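Local coordinates for uncharacterized protein (Bordetella bronchiseptica RB50, PDB 3BE3), which is of unknown function but belongs to the DUF1653 family, grouped with the SH3-like proteins, and is found here as a pair of subunits, at residues 11-16 with 21-26; 25-30 with 36-41. One frame throughout, in Å; residues are numbered along the deposited sequence.

Contact 1 of 2, residues 11-16 with 21-26; sequences GVYRHY and YLALGL. With SO4 (sulfate ion), chain D.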
# COMPACT_ATOMS: atom_id res chain seq x y z
N GLY B 11 -0.30 -10.85 -7.23
CA GLY B 11 -0.57 -12.25 -6.90
C GLY B 11 0.39 -12.73 -5.84
O GLY B 11 0.98 -11.93 -5.12
N VAL B 12 0.56 -14.04 -5.74
CA VAL B 12 1.45 -14.62 -4.74
C VAL B 12 2.89 -14.70 -5.22
O VAL B 12 3.17 -15.14 -6.33
CB VAL B 12 0.95 -16.02 -4.31
CG1 VAL B 12 1.89 -16.65 -3.27
CG2 VAL B 12 -0.47 -15.90 -3.72
N TYR B 13 3.80 -14.23 -4.37
CA TYR B 13 5.22 -14.22 -4.66
C TYR B 13 6.01 -14.93 -3.58
O TYR B 13 5.67 -14.85 -2.40
CB TYR B 13 5.75 -12.79 -4.78
CG TYR B 13 5.43 -12.09 -6.08
CD1 TYR B 13 4.17 -11.57 -6.33
CD2 TYR B 13 6.40 -11.94 -7.06
CE1 TYR B 13 3.87 -10.92 -7.53
CE2 TYR B 13 6.12 -11.29 -8.26
CZ TYR B 13 4.86 -10.78 -8.49
OH TYR B 13 4.60 -10.14 -9.67
N ARG B 14 7.08 -15.60 -3.98
CA ARG B 14 7.96 -16.26 -3.02
C ARG B 14 9.22 -15.40 -2.96
O ARG B 14 9.90 -15.23 -3.96
CB ARG B 14 8.33 -17.68 -3.48
CG ARG B 14 9.23 -18.42 -2.48
CD ARG B 14 9.71 -19.75 -3.06
NE ARG B 14 10.51 -19.56 -4.27
CZ ARG B 14 10.24 -20.13 -5.44
NH1 ARG B 14 9.19 -20.92 -5.58
NH2 ARG B 14 11.02 -19.90 -6.48
N HIS B 15 9.48 -14.82 -1.78
CA HIS B 15 10.66 -13.98 -1.55
C HIS B 15 11.85 -14.95 -1.60
O HIS B 15 11.71 -16.12 -1.26
CB HIS B 15 10.53 -13.30 -0.18
CG HIS B 15 11.70 -12.44 0.19
ND1 HIS B 15 12.67 -12.86 1.08
CD2 HIS B 15 12.06 -11.20 -0.20
CE1 HIS B 15 13.57 -11.90 1.23
NE2 HIS B 15 13.23 -10.88 0.46
N TYR B 16 13.02 -14.47 -2.03
CA TYR B 16 14.17 -15.37 -2.15
C TYR B 16 14.59 -16.08 -0.86
O TYR B 16 15.35 -17.06 -0.91
CB TYR B 16 15.37 -14.61 -2.75
CG TYR B 16 16.07 -13.63 -1.83
CD1 TYR B 16 17.12 -14.04 -1.01
CD2 TYR B 16 15.71 -12.29 -1.80
CE1 TYR B 16 17.80 -13.12 -0.20
CE2 TYR B 16 16.39 -11.37 -0.99
CZ TYR B 16 17.44 -11.79 -0.19
OH TYR B 16 18.13 -10.88 0.58
N TYR B 21 4.27 -14.08 -0.05
CA TYR B 21 3.55 -12.83 0.15
C TYR B 21 2.47 -12.65 -0.91
O TYR B 21 2.57 -13.23 -2.00
CB TYR B 21 4.52 -11.63 0.08
CG TYR B 21 5.61 -11.61 1.13
CD1 TYR B 21 6.80 -12.31 0.96
CD2 TYR B 21 5.46 -10.88 2.30
CE1 TYR B 21 7.81 -12.29 1.93
CE2 TYR B 21 6.47 -10.85 3.28
CZ TYR B 21 7.63 -11.55 3.09
OH TYR B 21 8.62 -11.50 4.05
N LEU B 22 1.45 -11.87 -0.58
CA LEU B 22 0.36 -11.60 -1.52
C LEU B 22 0.47 -10.15 -1.96
O LEU B 22 0.22 -9.24 -1.17
CB LEU B 22 -1.01 -11.82 -0.87
CG LEU B 22 -2.24 -11.36 -1.69
CD1 LEU B 22 -2.35 -12.13 -2.99
CD2 LEU B 22 -3.51 -11.55 -0.85
N ALA B 23 0.85 -9.93 -3.22
CA ALA B 23 0.94 -8.58 -3.75
C ALA B 23 -0.47 -8.24 -4.23
O ALA B 23 -1.01 -8.91 -5.11
CB ALA B 23 1.95 -8.52 -4.92
N LEU B 24 -1.06 -7.20 -3.65
CA LEU B 24 -2.41 -6.77 -3.99
C LEU B 24 -2.46 -5.87 -5.23
O LEU B 24 -3.48 -5.79 -5.92
CB LEU B 24 -3.04 -6.02 -2.81
CG LEU B 24 -3.37 -6.83 -1.55
CD1 LEU B 24 -3.79 -5.87 -0.45
CD2 LEU B 24 -4.45 -7.86 -1.86
N GLY B 25 -1.35 -5.19 -5.50
CA GLY B 25 -1.30 -4.32 -6.66
C GLY B 25 -0.26 -3.22 -6.52
O GLY B 25 0.49 -3.18 -5.53
N LEU B 26 -0.21 -2.32 -7.49
CA LEU B 26 0.73 -1.21 -7.47
C LEU B 26 0.05 0.00 -6.84
O LEU B 26 -1.18 0.14 -6.90
CB LEU B 26 1.19 -0.85 -8.88
CG LEU B 26 1.99 -1.89 -9.67
CD1 LEU B 26 2.27 -1.36 -11.06
CD2 LEU B 26 3.30 -2.19 -8.92
S SO4 D . 15.51 -8.23 1.40
O1 SO4 D . 14.58 -8.39 0.27
O2 SO4 D . 16.90 -8.36 0.90
O3 SO4 D . 15.34 -6.91 2.01
O4 SO4 D . 15.25 -9.28 2.40
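Backbone bonds join G11 to A23 and Y13 to Y21, two antiparallel hydrogen-bonded pairs. Between Y13 and Y21 both bonds are sound: Y13 N to Y21 O is 2.9 Å, and Y21 N to Y13 O is 2.8 Å. Of the other two, A23 N to G11 O is 2.8 Å, and the return bond from G11 N to A23 O is weak. V12 and L22 form the non-hydrogen-bonded pair between them, where V12 CA lies 3.3 Å from Y21 O as a CA-H...O contact.

Apolar contacts occupy both faces. A23 CB is 4.0 Å from Y13 CD1, at an oblique angle to the ring. H15 CB meets the edge of the Y21 ring at CE1 (3.6 Å). On the other face, V12 CG2 approaches L22 CD1 loosely.

Y13 OH and Y21 OH hydrogen-bond outside the two segments, to R9 O and Y43 OH. H15 CG, anti to the backbone N (chi1 178°), carries the ring out to the sulfate. H15 NE2 gives an almost straight bond (176°) to sulfate O1 at 2.8 Å. Y16 OH bonds sulfate O2, and R53 and R71 also hydrogen-bond this anion, probably from the crystallisation liquor. Strands 11-15 and 20-29 form an antiparallel beta hairpin.

Contact 2 of 2, residues 25-30 with 36-41; sequences GLARAD and VVVYTR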
# COMPACT_ATOMS: atom_id res chain seq x y z
N GLY B 25 -1.35 -5.19 -5.50
CA GLY B 25 -1.30 -4.32 -6.66
C GLY B 25 -0.26 -3.22 -6.52
O GLY B 25 0.49 -3.18 -5.53
N LEU B 26 -0.21 -2.32 -7.49
CA LEU B 26 0.73 -1.21 -7.47
C LEU B 26 0.05 0.00 -6.84
O LEU B 26 -1.18 0.14 -6.90
CB LEU B 26 1.19 -0.85 -8.88
CG LEU B 26 1.99 -1.89 -9.67
CD1 LEU B 26 2.27 -1.36 -11.06
CD2 LEU B 26 3.30 -2.19 -8.92
N ALA B 27 0.84 0.87 -6.24
CA ALA B 27 0.32 2.08 -5.63
C ALA B 27 1.32 3.21 -5.75
O ALA B 27 2.52 2.99 -5.92
CB ALA B 27 -0.01 1.82 -4.16
N ARG B 28 0.82 4.44 -5.67
CA ARG B 28 1.65 5.63 -5.75
C ARG B 28 1.79 6.20 -4.34
O ARG B 28 0.80 6.54 -3.70
CB ARG B 28 0.98 6.67 -6.66
CG ARG B 28 1.75 7.97 -6.85
CD ARG B 28 2.83 7.84 -7.91
NE ARG B 28 2.27 7.53 -9.22
CZ ARG B 28 2.98 7.44 -10.34
NH1 ARG B 28 4.29 7.64 -10.31
NH2 ARG B 28 2.38 7.13 -11.48
N ALA B 29 3.02 6.27 -3.84
CA ALA B 29 3.25 6.83 -2.51
C ALA B 29 2.96 8.32 -2.68
O ALA B 29 3.60 8.99 -3.50
CB ALA B 29 4.69 6.62 -2.08
N ASP B 30 2.01 8.85 -1.91
CA ASP B 30 1.62 10.25 -2.04
C ASP B 30 2.72 11.31 -1.82
O ASP B 30 2.78 12.29 -2.56
CB ASP B 30 0.46 10.56 -1.09
CG ASP B 30 -0.08 11.97 -1.29
OD1 ASP B 30 -0.85 12.18 -2.25
OD2 ASP B 30 0.28 12.86 -0.49
N VAL B 36 5.08 1.93 -5.75
CA VAL B 36 5.36 0.88 -4.77
C VAL B 36 4.45 -0.35 -4.90
O VAL B 36 3.35 -0.27 -5.45
CB VAL B 36 5.21 1.43 -3.33
CG1 VAL B 36 6.11 2.63 -3.12
CG2 VAL B 36 3.75 1.81 -3.07
N VAL B 37 4.91 -1.48 -4.37
CA VAL B 37 4.12 -2.71 -4.37
C VAL B 37 3.48 -2.82 -2.98
O VAL B 37 4.15 -2.62 -1.96
CB VAL B 37 5.00 -3.99 -4.60
CG1 VAL B 37 4.15 -5.26 -4.45
CG2 VAL B 37 5.65 -3.93 -5.97
N VAL B 38 2.18 -3.10 -2.95
CA VAL B 38 1.43 -3.26 -1.71
C VAL B 38 1.29 -4.77 -1.54
O VAL B 38 0.74 -5.44 -2.42
CB VAL B 38 0.02 -2.63 -1.81
CG1 VAL B 38 -0.77 -2.89 -0.52
CG2 VAL B 38 0.15 -1.13 -2.04
N TYR B 39 1.79 -5.31 -0.44
CA TYR B 39 1.73 -6.76 -0.22
C TYR B 39 1.52 -7.18 1.24
O TYR B 39 1.84 -6.43 2.17
CB TYR B 39 3.01 -7.40 -0.77
CG TYR B 39 4.32 -6.97 -0.12
CD1 TYR B 39 5.02 -7.83 0.73
CD2 TYR B 39 4.88 -5.72 -0.37
CE1 TYR B 39 6.25 -7.45 1.30
CE2 TYR B 39 6.11 -5.34 0.19
CZ TYR B 39 6.79 -6.21 1.02
OH TYR B 39 8.01 -5.84 1.55
N THR B 40 1.01 -8.39 1.43
CA THR B 40 0.75 -8.91 2.77
C THR B 40 1.56 -10.18 2.95
O THR B 40 1.74 -10.94 2.01
CB THR B 40 -0.75 -9.27 2.92
OG1 THR B 40 -1.55 -8.16 2.50
CG2 THR B 40 -1.08 -9.63 4.37
N ARG B 41 2.06 -10.41 4.16
CA ARG B 41 2.82 -11.64 4.39
C ARG B 41 1.85 -12.79 4.60
O ARG B 41 0.76 -12.61 5.16
CB ARG B 41 3.76 -11.50 5.60
CG ARG B 41 3.11 -11.05 6.87
CD ARG B 41 4.13 -10.90 7.99
NE ARG B 41 3.59 -10.09 9.07
CZ ARG B 41 2.62 -10.49 9.89
NH1 ARG B 41 2.08 -11.69 9.77
NH2 ARG B 41 2.14 -9.64 10.79
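V36 and V38 each lay a CG2 methyl against A27, through different first torsions. In V36, CG1 stands anti to the carbonyl carbon (chi1 -56°), which leaves CG2 between the backbone N and that carbon. V36 CG2 packs on A27 CB at 3.9 Å and lies 3.3 Å from A27 O. In V38, CG1 is anti to the backbone N (chi1 177°). V38 CG2 is then beside the N and meets A27 CB at 3.6 Å. The small A27 methyl thus has a valine branch from each of two residues against it. A29 CB adds a looser contact with V36 CG1.

L26 and V37 meet on the other face. Their side chains cross obliquely, with L26 CD2 4.2 Å from V37 CG2.

The backbone holds the register. A27 and V36 exchange two bonds: V36 N to A27 O is 2.8 Å and nearly straight (176°), and A27 N to V36 O is 2.9 Å. V38 N reaches G25 O at 3.1 Å. L26 CA makes a bent CA-H...O contact with V36 O at 3.4 Å.

This antiparallel hairpin joins strands 20-29 and 35-41. V38 and A27 face the second subunit, on V38 and M50 of that chain. R28 and A29 pair in parallel with a strand of the second subunit, so the sheet continues across the interface. D30 adds a salt bridge to R53 of that subunit. Within the chain, strand 50-54 lies beside strand 35-41, and L55 of helix 55-58 packs on both L26 and V37.

How the contacts relate
Contacts 1 and 2 are successive hairpins of one antiparallel sheet, with centres about 10 Å apart. Strand 20-29 serves both, and G25 and L26 belong to both. Segments 21-26 and 36-41 are also bonded directly: L22 N to T40 O and L24 N to V38 O are each 2.8 Å and probably hydrogen bonds. The backbone turns of L24 and G25, with V38 opposite, are consistent with a beta bulge. A23 and L26 both touch V37, so they share its face. The sulfate lies at the H15 and Y16 end of contact 1. Contact 2 is more involved with the second subunit; contact 1 touches it too, through the shared L26, which packs on L48 of that chain.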